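PDB 1VBL: pectate lyase 47 from Bacillus sp. TS-47, which catalyses the eliminative cleavage of pectate, as a thermostable, calcium-binding member of polysaccharide lyase family 1. Local coordinates for residues H295-Y300 with H394-T399; F320-A325 with V386-M391; S339-V344 with I368-S373; M352-T357 with L382-T387. All coordinates share one frame; numbering follows the deposited sequence.

How the contacts relate
The four contacts lie along the later turns of the right-handed parallel beta-helix characteristic of this lyase family. Contacts 1, 2 and 4 use the successive neighbouring strands 293-303, 322-332 and 351-361, and each is covered by part of the chain between 382 and 399. Contact 4 lies about 8 Å from contact 2, centre to centre, and the two share Val386 and Thr387. Contact 3, about 11 Å from contact 4 between centres, sets helix 370-377 against the start of strand 342-345. Along the chain, contacts 2, 3 and 4 are nested inside the loop closed by contact 1. Together they fold the C-terminal part of the chain back over the beta-helix, away from the calcium site.

Contact 1: H295-Y300 with H394-T399; sequences HIYNNY and HVIHPT
Asn298 grips the backbone of His397 with both ends of its amide. OD1 accepts from His397 N at 2.7 Å, the donor lying in the carbonyl plane on a lone pair, while ND2 donates to His397 O at 3.0 Å, clearly tilted from that carbonyl's plane. This pair of bonds fixes the rotation of the amide, whose plane is turned only 15° from that of the His397 ring. Beside it, Ile396 sets CG1 over one face of the Tyr297 ring, toward the rim, in a CH-pi contact 4.2 Å from the centroid; its CD1 ends at the edge of the His295 ring. With chi1 at 76°, Tyr297 CG is folded between the backbone N and the carbonyl carbon, which places CD2 against a face of His295. Tyr297 OH accepts from a water, 2.8 Å away, that in turn accepts from His394 N. With a leucine at Asn298, His397 N would probably lose its acceptor and the loop would be less firmly tied to the strand. His275 of strand 272-280 stacks on Tyr297, Asn327 of strand 322-332 also bonds to Asn298 ND2 and His397 O, and Val402 of helix 402-409 packs on Asn298.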
loop_
_atom_site.group_PDB
_atom_site.type_symbol
_atom_site.label_atom_id
_atom_site.label_comp_id
_atom_site.label_asym_id
_atom_site.label_seq_id
_atom_site.Cartn_x
_atom_site.Cartn_y
_atom_site.Cartn_z
ATOM N N HIS A 295 -11.112 -10.498 0.502
ATOM C CA HIS A 295 -10.705 -11.880 0.282
ATOM C C HIS A 295 -9.181 -11.940 0.281
ATOM O O HIS A 295 -8.521 -11.326 -0.563
ATOM C CB HIS A 295 -11.247 -12.376 -1.062
ATOM C CG HIS A 295 -11.173 -13.864 -1.237
ATOM N ND1 HIS A 295 -11.338 -14.476 -2.460
ATOM C CD2 HIS A 295 -10.990 -14.860 -0.339
ATOM C CE1 HIS A 295 -11.262 -15.786 -2.309
ATOM N NE2 HIS A 295 -11.054 -16.046 -1.030
ATOM N N ILE A 296 -8.633 -12.684 1.235
ATOM C CA ILE A 296 -7.189 -12.821 1.386
ATOM C C ILE A 296 -6.812 -14.284 1.209
ATOM O O ILE A 296 -7.110 -15.102 2.077
ATOM C CB ILE A 296 -6.757 -12.370 2.800
ATOM C CG1 ILE A 296 -7.220 -10.928 3.042
ATOM C CG2 ILE A 296 -5.253 -12.514 2.966
ATOM C CD1 ILE A 296 -6.899 -10.415 4.436
ATOM N N TYR A 297 -6.158 -14.622 0.100
ATOM C CA TYR A 297 -5.791 -16.015 -0.105
ATOM C C TYR A 297 -4.473 -16.259 -0.823
ATOM O O TYR A 297 -4.014 -15.436 -1.613
ATOM C CB TYR A 297 -6.934 -16.750 -0.828
ATOM C CG TYR A 297 -7.064 -16.486 -2.312
ATOM C CD1 TYR A 297 -6.390 -17.281 -3.245
ATOM C CD2 TYR A 297 -7.895 -15.468 -2.792
ATOM C CE1 TYR A 297 -6.544 -17.074 -4.616
ATOM C CE2 TYR A 297 -8.054 -15.252 -4.168
ATOM C CZ TYR A 297 -7.375 -16.061 -5.071
ATOM O OH TYR A 297 -7.528 -15.852 -6.425
ATOM N N ASN A 298 -3.863 -17.401 -0.524
ATOM C CA ASN A 298 -2.606 -17.797 -1.143
ATOM C C ASN A 298 -1.487 -16.767 -1.029
ATOM O O ASN A 298 -0.674 -16.627 -1.942
ATOM C CB ASN A 298 -2.841 -18.125 -2.618
ATOM C CG ASN A 298 -3.553 -19.452 -2.822
ATOM O OD1 ASN A 298 -4.003 -19.756 -3.926
ATOM N ND2 ASN A 298 -3.650 -20.253 -1.763
ATOM N N ASN A 299 -1.445 -16.036 0.079
ATOM C CA ASN A 299 -0.384 -15.058 0.265
ATOM C C ASN A 299 0.696 -15.715 1.107
ATOM O O ASN A 299 0.406 -16.601 1.912
ATOM C CB ASN A 299 -0.913 -13.812 0.972
ATOM C CG ASN A 299 -1.899 -13.045 0.121
ATOM O OD1 ASN A 299 -1.528 -12.431 -0.885
ATOM N ND2 ASN A 299 -3.169 -13.090 0.508
ATOM N N TYR A 300 1.938 -15.294 0.899
ATOM C CA TYR A 300 3.066 -15.829 1.644
ATOM C C TYR A 300 3.674 -14.697 2.473
ATOM O O TYR A 300 4.059 -13.661 1.928
ATOM C CB TYR A 300 4.103 -16.408 0.677
ATOM C CG TYR A 300 5.355 -16.926 1.357
ATOM C CD1 TYR A 300 5.273 -17.807 2.436
ATOM C CD2 TYR A 300 6.622 -16.536 0.920
ATOM C CE1 TYR A 300 6.423 -18.288 3.068
ATOM C CE2 TYR A 300 7.780 -17.007 1.545
ATOM C CZ TYR A 300 7.674 -17.880 2.616
ATOM O OH TYR A 300 8.809 -18.330 3.246
ATOM N N HIS A 394 -10.435 -17.746 -9.632
ATOM C CA HIS A 394 -10.345 -18.843 -10.581
ATOM C C HIS A 394 -9.844 -20.098 -9.881
ATOM O O HIS A 394 -10.406 -21.180 -10.048
ATOM C CB HIS A 394 -9.394 -18.477 -11.723
ATOM C CG HIS A 394 -10.006 -17.582 -12.754
ATOM N ND1 HIS A 394 -10.324 -18.018 -14.022
ATOM C CD2 HIS A 394 -10.378 -16.281 -12.700
ATOM C CE1 HIS A 394 -10.863 -17.024 -14.706
ATOM N NE2 HIS A 394 -10.907 -15.958 -13.927
ATOM N N VAL A 395 -8.790 -19.943 -9.084
ATOM C CA VAL A 395 -8.202 -21.070 -8.381
ATOM C C VAL A 395 -7.570 -20.680 -7.055
ATOM O O VAL A 395 -6.941 -19.631 -6.943
ATOM C CB VAL A 395 -7.071 -21.722 -9.211
ATOM C CG1 VAL A 395 -6.551 -22.964 -8.495
ATOM C CG2 VAL A 395 -7.562 -22.063 -10.602
ATOM N N ILE A 396 -7.741 -21.535 -6.056
ATOM C CA ILE A 396 -7.119 -21.321 -4.759
ATOM C C ILE A 396 -6.195 -22.518 -4.593
ATOM O O ILE A 396 -6.645 -23.663 -4.581
ATOM C CB ILE A 396 -8.144 -21.297 -3.608
ATOM C CG1 ILE A 396 -9.071 -20.089 -3.765
ATOM C CG2 ILE A 396 -7.412 -21.222 -2.272
ATOM C CD1 ILE A 396 -10.130 -19.984 -2.697
ATOM N N HIS A 397 -4.898 -22.258 -4.493
ATOM C CA HIS A 397 -3.933 -23.340 -4.349
ATOM C C HIS A 397 -3.845 -23.877 -2.932
ATOM O O HIS A 397 -4.150 -23.170 -1.969
ATOM C CB HIS A 397 -2.549 -22.866 -4.780
ATOM C CG HIS A 397 -2.514 -22.303 -6.163
ATOM N ND1 HIS A 397 -2.804 -23.056 -7.280
ATOM C CD2 HIS A 397 -2.250 -21.052 -6.608
ATOM C CE1 HIS A 397 -2.721 -22.293 -8.353
ATOM N NE2 HIS A 397 -2.388 -21.071 -7.974
ATOM N N PRO A 398 -3.441 -25.150 -2.791
ATOM C CA PRO A 398 -3.305 -25.778 -1.476
ATOM C C PRO A 398 -2.190 -25.037 -0.753
ATOM O O PRO A 398 -1.144 -24.764 -1.333
ATOM C CB PRO A 398 -2.941 -27.223 -1.815
ATOM C CG PRO A 398 -2.249 -27.104 -3.150
ATOM C CD PRO A 398 -3.107 -26.099 -3.870
ATOM N N THR A 399 -2.411 -24.725 0.517
ATOM C CA THR A 399 -1.442 -23.960 1.293
ATOM C C THR A 399 0.033 -24.363 1.216
ATOM O O THR A 399 0.909 -23.498 1.117
ATOM C CB THR A 399 -1.860 -23.904 2.770
ATOM O OG1 THR A 399 -3.281 -23.737 2.852
ATOM C CG2 THR A 399 -1.185 -22.712 3.464
HETATM O O HOH W 1 -7.778 -17.036 -8.898
#

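Contact 2: F320-A325 with V386-M391; sequences FSQIYA and VTWKPM
Tyr324 and Pro390 form the tight half of this contact. Pro390 CD sits over the centre of the Tyr324 ring, 3.4 Å from the centroid, a close CH-pi contact, and the neighbouring CG reaches both the Tyr324 ring and one face of Trp388. Tyr324 CG stands opposite its own backbone N (chi1 -166°), which lets the ring turn its edge to the face of Trp388: a T-shaped pair with planes at 73°. Tyr324 CB packs on Trp388 CZ2 at 3.6 Å, and Val386 CG1 approaches the Tyr324 ring at its edge. The other half is looser and polar. Trp388 NE1 divides its proton between Gln322 O, 2.9 Å away near the indole plane but at a bent 129°, and a water at 3.0 Å; both bonds are weak. That water donates to Ile323 O, so it bridges the strand backbone to the indole. Beyond it, Thr387 OG1 lies 3.3 Å from Gln322 OE1, a weak and unsettled bond between partly exposed or exposed groups. Strand 322-332 thus carries the loop that follows strand 383-384 mainly through aromatic and proline packing at the protein surface. The polar side adds only weak bonds, one of them through water, so the hold is probably carried by the Tyr324, Trp388 and Pro390 packing.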
loop_
_atom_site.group_PDB
_atom_site.type_symbol
_atom_site.label_atom_id
_atom_site.label_comp_id
_atom_site.label_asym_id
_atom_site.label_seq_id
_atom_site.Cartn_x
_atom_site.Cartn_y
_atom_site.Cartn_z
ATOM N N PHE A 320 -16.363 -3.347 11.507
ATOM C CA PHE A 320 -17.238 -3.880 10.476
ATOM C C PHE A 320 -16.537 -4.593 9.330
ATOM O O PHE A 320 -17.110 -4.739 8.253
ATOM C CB PHE A 320 -18.121 -2.764 9.912
ATOM C CG PHE A 320 -18.852 -1.982 10.963
ATOM C CD1 PHE A 320 -18.379 -0.742 11.379
ATOM C CD2 PHE A 320 -19.992 -2.503 11.567
ATOM C CE1 PHE A 320 -19.031 -0.028 12.380
ATOM C CE2 PHE A 320 -20.655 -1.796 12.572
ATOM C CZ PHE A 320 -20.172 -0.557 12.981
ATOM N N SER A 321 -15.308 -5.040 9.552
ATOM C CA SER A 321 -14.579 -5.729 8.496
ATOM C C SER A 321 -15.154 -7.122 8.265
ATOM O O SER A 321 -15.729 -7.731 9.170
ATOM C CB SER A 321 -13.094 -5.827 8.854
ATOM O OG SER A 321 -12.918 -6.404 10.137
ATOM N N GLN A 322 -15.012 -7.616 7.042
ATOM C CA GLN A 322 -15.501 -8.942 6.703
ATOM C C GLN A 322 -14.400 -9.683 5.960
ATOM O O GLN A 322 -14.521 -10.003 4.774
ATOM C CB GLN A 322 -16.765 -8.847 5.846
ATOM C CG GLN A 322 -17.959 -8.235 6.572
ATOM C CD GLN A 322 -19.229 -8.270 5.741
ATOM O OE1 GLN A 322 -19.724 -9.341 5.387
ATOM N NE2 GLN A 322 -19.761 -7.095 5.424
ATOM N N ILE A 323 -13.312 -9.944 6.670
ATOM C CA ILE A 323 -12.180 -10.650 6.088
ATOM C C ILE A 323 -12.493 -12.131 5.895
ATOM O O ILE A 323 -13.075 -12.773 6.767
ATOM C CB ILE A 323 -10.934 -10.522 6.993
ATOM C CG1 ILE A 323 -10.482 -9.061 7.040
ATOM C CG2 ILE A 323 -9.817 -11.434 6.481
ATOM C CD1 ILE A 323 -9.476 -8.760 8.138
ATOM N N TYR A 324 -12.113 -12.660 4.738
ATOM C CA TYR A 324 -12.300 -14.073 4.430
ATOM C C TYR A 324 -10.914 -14.515 3.962
ATOM O O TYR A 324 -10.515 -14.238 2.831
ATOM C CB TYR A 324 -13.341 -14.246 3.315
ATOM C CG TYR A 324 -13.863 -15.662 3.152
ATOM C CD1 TYR A 324 -13.053 -16.675 2.631
ATOM C CD2 TYR A 324 -15.171 -15.990 3.524
ATOM C CE1 TYR A 324 -13.535 -17.982 2.482
ATOM C CE2 TYR A 324 -15.661 -17.291 3.379
ATOM C CZ TYR A 324 -14.839 -18.280 2.859
ATOM O OH TYR A 324 -15.322 -19.563 2.713
ATOM N N ALA A 325 -10.178 -15.178 4.852
ATOM C CA ALA A 325 -8.815 -15.624 4.567
ATOM C C ALA A 325 -8.720 -17.118 4.269
ATOM O O ALA A 325 -9.232 -17.943 5.022
ATOM C CB ALA A 325 -7.906 -15.272 5.746
ATOM N N VAL A 386 -18.914 -17.602 8.593
ATOM C CA VAL A 386 -19.077 -17.178 7.211
ATOM C C VAL A 386 -20.262 -16.230 7.089
ATOM O O VAL A 386 -21.405 -16.629 7.312
ATOM C CB VAL A 386 -19.321 -18.387 6.285
ATOM C CG1 VAL A 386 -19.562 -17.912 4.860
ATOM C CG2 VAL A 386 -18.128 -19.333 6.339
ATOM N N THR A 387 -19.987 -14.974 6.751
ATOM C CA THR A 387 -21.042 -13.980 6.583
ATOM C C THR A 387 -21.245 -13.702 5.099
ATOM O O THR A 387 -22.245 -13.111 4.692
ATOM C CB THR A 387 -20.703 -12.659 7.300
ATOM O OG1 THR A 387 -19.383 -12.241 6.937
ATOM C CG2 THR A 387 -20.789 -12.834 8.810
ATOM N N TRP A 388 -20.276 -14.127 4.296
ATOM C CA TRP A 388 -20.337 -13.966 2.849
ATOM C C TRP A 388 -19.424 -15.017 2.231
ATOM O O TRP A 388 -18.539 -15.552 2.902
ATOM C CB TRP A 388 -19.891 -12.560 2.425
ATOM C CG TRP A 388 -18.437 -12.252 2.678
ATOM C CD1 TRP A 388 -17.827 -12.110 3.887
ATOM C CD2 TRP A 388 -17.423 -12.023 1.687
ATOM N NE1 TRP A 388 -16.497 -11.805 3.716
ATOM C CE2 TRP A 388 -16.223 -11.746 2.376
ATOM C CE3 TRP A 388 -17.415 -12.025 0.284
ATOM C CZ2 TRP A 388 -15.020 -11.471 1.710
ATOM C CZ3 TRP A 388 -16.214 -11.749 -0.382
ATOM C CH2 TRP A 388 -15.036 -11.476 0.338
ATOM N N LYS A 389 -19.643 -15.320 0.959
ATOM C CA LYS A 389 -18.829 -16.317 0.281
ATOM C C LYS A 389 -18.186 -15.701 -0.955
ATOM O O LYS A 389 -18.884 -15.285 -1.883
ATOM C CB LYS A 389 -19.701 -17.509 -0.125
ATOM C CG LYS A 389 -20.662 -17.949 0.973
ATOM C CD LYS A 389 -20.232 -19.239 1.648
ATOM C CE LYS A 389 -20.524 -20.441 0.770
ATOM N NZ LYS A 389 -20.357 -21.714 1.523
ATOM N N PRO A 390 -16.845 -15.619 -0.974
ATOM C CA PRO A 390 -16.123 -15.048 -2.118
ATOM C C PRO A 390 -16.430 -15.855 -3.374
ATOM O O PRO A 390 -16.355 -17.084 -3.360
ATOM C CB PRO A 390 -14.658 -15.184 -1.711
ATOM C CG PRO A 390 -14.711 -15.146 -0.219
ATOM C CD PRO A 390 -15.908 -16.006 0.093
ATOM N N MET A 391 -16.769 -15.169 -4.456
ATOM C CA MET A 391 -17.077 -15.857 -5.700
ATOM C C MET A 391 -16.056 -15.509 -6.781
ATOM O O MET A 391 -15.872 -16.261 -7.740
ATOM C CB MET A 391 -18.484 -15.476 -6.167
ATOM C CG MET A 391 -19.397 -16.663 -6.436
ATOM S SD MET A 391 -19.620 -17.737 -4.997
ATOM C CE MET A 391 -20.955 -16.901 -4.138
HETATM O O HOH W 2 -15.871 -12.364 6.623
#

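Contact 3: S339-V344 with I368-S373; sequences SLIIKV and IDLVAS
Neither segment brings a ring to the meeting of Ile341 and Ile342 with Leu370; the one flat side group here is the carboxylate of Asp369, at the N-cap of helix 370-377. Its OD1 receives Ala372 N at 3.0 Å from well above the carboxylate plane, 68° out of it. Leu370 CD1 meets Ile341 CG2 and Leu370 CD2 meets Ile341 CD1, each at 3.8 Å. Ile342, with CG1 opposite its carbonyl carbon (chi1 -66°), extends CD1 to Leu370 CB and, more distantly, to Val371 CG2. Ser373 OG lies 3.2 Å from Ser339 N at an angle too poor for a hydrogen bond, so this end is packing too. A water accepts from Ile342 N at 3.2 Å and donates to Leu370 O at 3.1 Å. The rings of Trp315 and Phe330, from neighbouring strands, close over the apolar cluster. Glu354 takes the amides of Leu370 and Val371, so acids serve the helix start while buried packing, without a direct hydrogen bond, holds its inner side to the beta-helix.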
loop_
_atom_site.group_PDB
_atom_site.type_symbol
_atom_site.label_atom_id
_atom_site.label_comp_id
_atom_site.label_asym_id
_atom_site.label_seq_id
_atom_site.Cartn_x
_atom_site.Cartn_y
_atom_site.Cartn_z
ATOM N N SER A 339 -0.660 -15.760 18.309
ATOM C CA SER A 339 -1.815 -14.939 18.658
ATOM C C SER A 339 -1.549 -13.484 18.273
ATOM O O SER A 339 -2.449 -12.643 18.319
ATOM C CB SER A 339 -2.107 -15.029 20.160
ATOM O OG SER A 339 -1.139 -14.329 20.923
ATOM N N LEU A 340 -0.310 -13.196 17.885
ATOM C CA LEU A 340 0.094 -11.847 17.496
ATOM C C LEU A 340 -0.122 -11.562 16.016
ATOM O O LEU A 340 -0.064 -10.414 15.592
ATOM C CB LEU A 340 1.577 -11.626 17.814
ATOM C CG LEU A 340 2.033 -11.486 19.269
ATOM C CD1 LEU A 340 1.463 -12.609 20.111
ATOM C CD2 LEU A 340 3.554 -11.499 19.315
ATOM N N ILE A 341 -0.376 -12.603 15.233
ATOM C CA ILE A 341 -0.549 -12.430 13.799
ATOM C C ILE A 341 -1.805 -11.634 13.446
ATOM O O ILE A 341 -1.819 -10.892 12.467
ATOM C CB ILE A 341 -0.537 -13.799 13.098
ATOM C CG1 ILE A 341 0.791 -14.503 13.412
ATOM C CG2 ILE A 341 -0.705 -13.626 11.592
ATOM C CD1 ILE A 341 0.898 -15.930 12.895
ATOM N N ILE A 342 -2.854 -11.790 14.245
ATOM C CA ILE A 342 -4.089 -11.049 14.024
ATOM C C ILE A 342 -4.207 -10.011 15.131
ATOM O O ILE A 342 -3.874 -10.281 16.279
ATOM C CB ILE A 342 -5.338 -11.960 14.083
ATOM C CG1 ILE A 342 -5.328 -12.946 12.913
ATOM C CG2 ILE A 342 -6.609 -11.103 14.043
ATOM C CD1 ILE A 342 -6.512 -13.888 12.903
ATOM N N LYS A 343 -4.656 -8.817 14.776
ATOM C CA LYS A 343 -4.828 -7.757 15.758
ATOM C C LYS A 343 -6.203 -7.170 15.485
ATOM O O LYS A 343 -6.575 -6.972 14.330
ATOM C CB LYS A 343 -3.732 -6.701 15.595
ATOM C CG LYS A 343 -3.549 -5.799 16.803
ATOM C CD LYS A 343 -2.193 -5.105 16.760
ATOM C CE LYS A 343 -1.940 -4.279 18.014
ATOM N NZ LYS A 343 -0.593 -3.644 17.991
ATOM N N VAL A 344 -6.969 -6.912 16.538
ATOM C CA VAL A 344 -8.311 -6.375 16.362
ATOM C C VAL A 344 -8.461 -4.948 16.873
ATOM O O VAL A 344 -8.019 -4.621 17.974
ATOM C CB VAL A 344 -9.358 -7.268 17.069
ATOM C CG1 VAL A 344 -10.762 -6.725 16.824
ATOM C CG2 VAL A 344 -9.245 -8.700 16.561
ATOM N N ILE A 368 -2.848 -24.107 11.371
ATOM C CA ILE A 368 -3.233 -23.489 12.625
ATOM C C ILE A 368 -4.470 -22.624 12.454
ATOM O O ILE A 368 -4.723 -22.081 11.375
ATOM C CB ILE A 368 -2.076 -22.624 13.176
ATOM C CG1 ILE A 368 -2.456 -22.022 14.532
ATOM C CG2 ILE A 368 -1.731 -21.519 12.179
ATOM C CD1 ILE A 368 -1.310 -21.276 15.198
ATOM N N ASP A 369 -5.256 -22.528 13.520
ATOM C CA ASP A 369 -6.457 -21.704 13.521
ATOM C C ASP A 369 -6.016 -20.386 14.156
ATOM O O ASP A 369 -5.967 -20.267 15.382
ATOM C CB ASP A 369 -7.545 -22.355 14.381
ATOM C CG ASP A 369 -8.865 -21.611 14.316
ATOM O OD1 ASP A 369 -8.852 -20.392 14.054
ATOM O OD2 ASP A 369 -9.920 -22.244 14.542
ATOM N N LEU A 370 -5.676 -19.404 13.327
ATOM C CA LEU A 370 -5.218 -18.121 13.842
ATOM C C LEU A 370 -6.277 -17.368 14.634
ATOM O O LEU A 370 -5.948 -16.640 15.569
ATOM C CB LEU A 370 -4.685 -17.243 12.703
ATOM C CG LEU A 370 -3.359 -17.705 12.082
ATOM C CD1 LEU A 370 -2.879 -16.674 11.075
ATOM C CD2 LEU A 370 -2.307 -17.899 13.175
ATOM N N VAL A 371 -7.545 -17.528 14.265
ATOM C CA VAL A 371 -8.606 -16.849 15.000
ATOM C C VAL A 371 -8.659 -17.418 16.415
ATOM O O VAL A 371 -8.737 -16.671 17.389
ATOM C CB VAL A 371 -9.988 -17.032 14.328
ATOM C CG1 VAL A 371 -11.078 -16.487 15.234
ATOM C CG2 VAL A 371 -10.020 -16.302 12.990
ATOM N N ALA A 372 -8.615 -18.742 16.523
ATOM C CA ALA A 372 -8.644 -19.400 17.826
ATOM C C ALA A 372 -7.395 -19.003 18.608
ATOM O O ALA A 372 -7.458 -18.727 19.807
ATOM C CB ALA A 372 -8.691 -20.917 17.653
ATOM N N SER A 373 -6.260 -18.971 17.919
ATOM C CA SER A 373 -5.005 -18.600 18.555
ATOM C C SER A 373 -5.115 -17.192 19.138
ATOM O O SER A 373 -4.697 -16.938 20.268
ATOM C CB SER A 373 -3.862 -18.662 17.540
ATOM O OG SER A 373 -2.648 -18.243 18.128
HETATM O O HOH W 3 -3.637 -14.629 15.475
#

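Contact 4: M352-T357 with L382-T387; sequences MYETGT and LKKEVT
Met352 is held by Lys383 and Glu385, the residues flanking its parallel bridge partner Lys384. Met352 N donates to Lys383 O at 3.1 Å, nearly along the C=O axis, and Met352 O accepts Glu385 N at 3.1 Å from 39° above its carbonyl plane. The same oxygen also takes a CA-H contact from Lys384. The lysine chain bends at its third torsion (chi3 -73°), which brings NZ back over strand 351-361 to Glu354: 3.0 Å to OE1, a salt bridge met from above the carboxylate plane, and 3.1 Å to the backbone O. The strongest polar partner of NZ is Asp369 OD1, a second salt bridge. The other oxygen of Glu354, OE2, receives Thr357 OG1 at 2.7 Å on its anti lone pair, and Glu385 OE2 is bonded to Ser351 OG. Apolar contacts fill the rest: Val386 CG2 lies over a face of the Tyr353 ring, 3.8 Å from its centroid, and Met352 SD packs on Leu382 CD2 at 3.4 Å. A methionine in place of Lys384 would probably leave Glu354 and Asp369 facing each other without the cation between them. Two neighbouring acids would tend to hold a proton more readily; the ammonium group, which probably offsets part of their negative charge, and a short parallel pairing together fasten strand 383-384 to the beta-helix.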
loop_
_atom_site.group_PDB
_atom_site.type_symbol
_atom_site.label_atom_id
_atom_site.label_comp_id
_atom_site.label_asym_id
_atom_site.label_seq_id
_atom_site.Cartn_x
_atom_site.Cartn_y
_atom_site.Cartn_z
ATOM N N MET A 352 -15.013 -12.872 11.026
ATOM C CA MET A 352 -14.084 -13.094 9.932
ATOM C C MET A 352 -14.029 -14.590 9.726
ATOM O O MET A 352 -14.380 -15.362 10.619
ATOM C CB MET A 352 -12.682 -12.542 10.250
ATOM C CG MET A 352 -11.734 -13.482 10.987
ATOM S SD MET A 352 -10.033 -12.811 11.122
ATOM C CE MET A 352 -9.282 -13.424 9.623
ATOM N N TYR A 353 -13.637 -15.006 8.535
ATOM C CA TYR A 353 -13.515 -16.423 8.289
ATOM C C TYR A 353 -12.068 -16.660 7.923
ATOM O O TYR A 353 -11.441 -15.839 7.250
ATOM C CB TYR A 353 -14.425 -16.893 7.157
ATOM C CG TYR A 353 -14.440 -18.396 7.065
ATOM C CD1 TYR A 353 -14.967 -19.167 8.102
ATOM C CD2 TYR A 353 -13.872 -19.054 5.981
ATOM C CE1 TYR A 353 -14.923 -20.556 8.062
ATOM C CE2 TYR A 353 -13.820 -20.446 5.929
ATOM C CZ TYR A 353 -14.347 -21.189 6.973
ATOM O OH TYR A 353 -14.286 -22.566 6.934
ATOM N N GLU A 354 -11.537 -17.781 8.384
ATOM C CA GLU A 354 -10.152 -18.120 8.128
ATOM C C GLU A 354 -10.029 -19.630 8.061
ATOM O O GLU A 354 -10.613 -20.344 8.880
ATOM C CB GLU A 354 -9.273 -17.583 9.258
ATOM C CG GLU A 354 -7.823 -18.015 9.161
ATOM C CD GLU A 354 -7.340 -18.719 10.410
ATOM O OE1 GLU A 354 -8.121 -18.827 11.380
ATOM O OE2 GLU A 354 -6.173 -19.164 10.423
ATOM N N THR A 355 -9.273 -20.116 7.086
ATOM C CA THR A 355 -9.079 -21.548 6.944
ATOM C C THR A 355 -7.814 -21.845 6.148
ATOM O O THR A 355 -7.351 -21.014 5.367
ATOM C CB THR A 355 -10.282 -22.203 6.232
ATOM O OG1 THR A 355 -10.180 -23.627 6.341
ATOM C CG2 THR A 355 -10.311 -21.816 4.757
ATOM N N GLY A 356 -7.256 -23.030 6.372
ATOM C CA GLY A 356 -6.065 -23.457 5.659
ATOM C C GLY A 356 -4.778 -22.715 5.956
ATOM O O GLY A 356 -3.829 -22.798 5.177
ATOM N N THR A 357 -4.725 -21.999 7.076
ATOM C CA THR A 357 -3.521 -21.258 7.429
ATOM C C THR A 357 -2.413 -22.178 7.931
ATOM O O THR A 357 -2.650 -23.075 8.744
ATOM C CB THR A 357 -3.781 -20.217 8.553
ATOM O OG1 THR A 357 -4.785 -19.283 8.135
ATOM C CG2 THR A 357 -2.503 -19.455 8.873
ATOM N N LEU A 382 -12.981 -12.667 18.699
ATOM C CA LEU A 382 -13.248 -12.605 17.276
ATOM C C LEU A 382 -14.089 -13.831 16.942
ATOM O O LEU A 382 -13.748 -14.947 17.332
ATOM C CB LEU A 382 -11.924 -12.637 16.510
ATOM C CG LEU A 382 -11.927 -12.429 14.998
ATOM C CD1 LEU A 382 -12.575 -11.096 14.657
ATOM C CD2 LEU A 382 -10.487 -12.474 14.488
ATOM N N LYS A 383 -15.190 -13.628 16.233
ATOM C CA LYS A 383 -16.055 -14.741 15.872
ATOM C C LYS A 383 -15.703 -15.290 14.496
ATOM O O LYS A 383 -15.695 -14.553 13.512
ATOM C CB LYS A 383 -17.518 -14.298 15.879
ATOM C CG LYS A 383 -18.012 -13.820 17.234
ATOM C CD LYS A 383 -19.499 -13.492 17.207
ATOM C CE LYS A 383 -19.808 -12.353 16.251
ATOM N NZ LYS A 383 -21.250 -11.974 16.291
ATOM N N LYS A 384 -15.394 -16.581 14.428
ATOM C CA LYS A 384 -15.078 -17.187 13.143
ATOM C C LYS A 384 -16.384 -17.706 12.570
ATOM O O LYS A 384 -16.983 -18.641 13.106
ATOM C CB LYS A 384 -14.085 -18.344 13.287
ATOM C CG LYS A 384 -13.862 -19.083 11.968
ATOM C CD LYS A 384 -12.809 -20.180 12.054
ATOM C CE LYS A 384 -11.409 -19.609 12.152
ATOM N NZ LYS A 384 -10.388 -20.670 11.932
ATOM N N GLU A 385 -16.833 -17.085 11.488
ATOM C CA GLU A 385 -18.076 -17.488 10.856
ATOM C C GLU A 385 -18.143 -16.934 9.441
ATOM O O GLU A 385 -17.507 -15.927 9.123
ATOM C CB GLU A 385 -19.271 -16.980 11.670
ATOM C CG GLU A 385 -19.512 -15.484 11.552
ATOM C CD GLU A 385 -20.745 -15.027 12.308
ATOM O OE1 GLU A 385 -21.780 -15.724 12.238
ATOM O OE2 GLU A 385 -20.685 -13.963 12.959
ATOM N N VAL A 386 -18.914 -17.602 8.593
ATOM C CA VAL A 386 -19.077 -17.178 7.211
ATOM C C VAL A 386 -20.262 -16.230 7.089
ATOM O O VAL A 386 -21.405 -16.629 7.312
ATOM C CB VAL A 386 -19.321 -18.387 6.285
ATOM C CG1 VAL A 386 -19.562 -17.912 4.860
ATOM C CG2 VAL A 386 -18.128 -19.333 6.339
ATOM N N THR A 387 -19.987 -14.974 6.751
ATOM C CA THR A 387 -21.042 -13.980 6.583
ATOM C C THR A 387 -21.245 -13.702 5.099
ATOM O O THR A 387 -22.245 -13.111 4.692
ATOM C CB THR A 387 -20.703 -12.659 7.300
ATOM O OG1 THR A 387 -19.383 -12.241 6.937
ATOM C CG2 THR A 387 -20.789 -12.834 8.810
#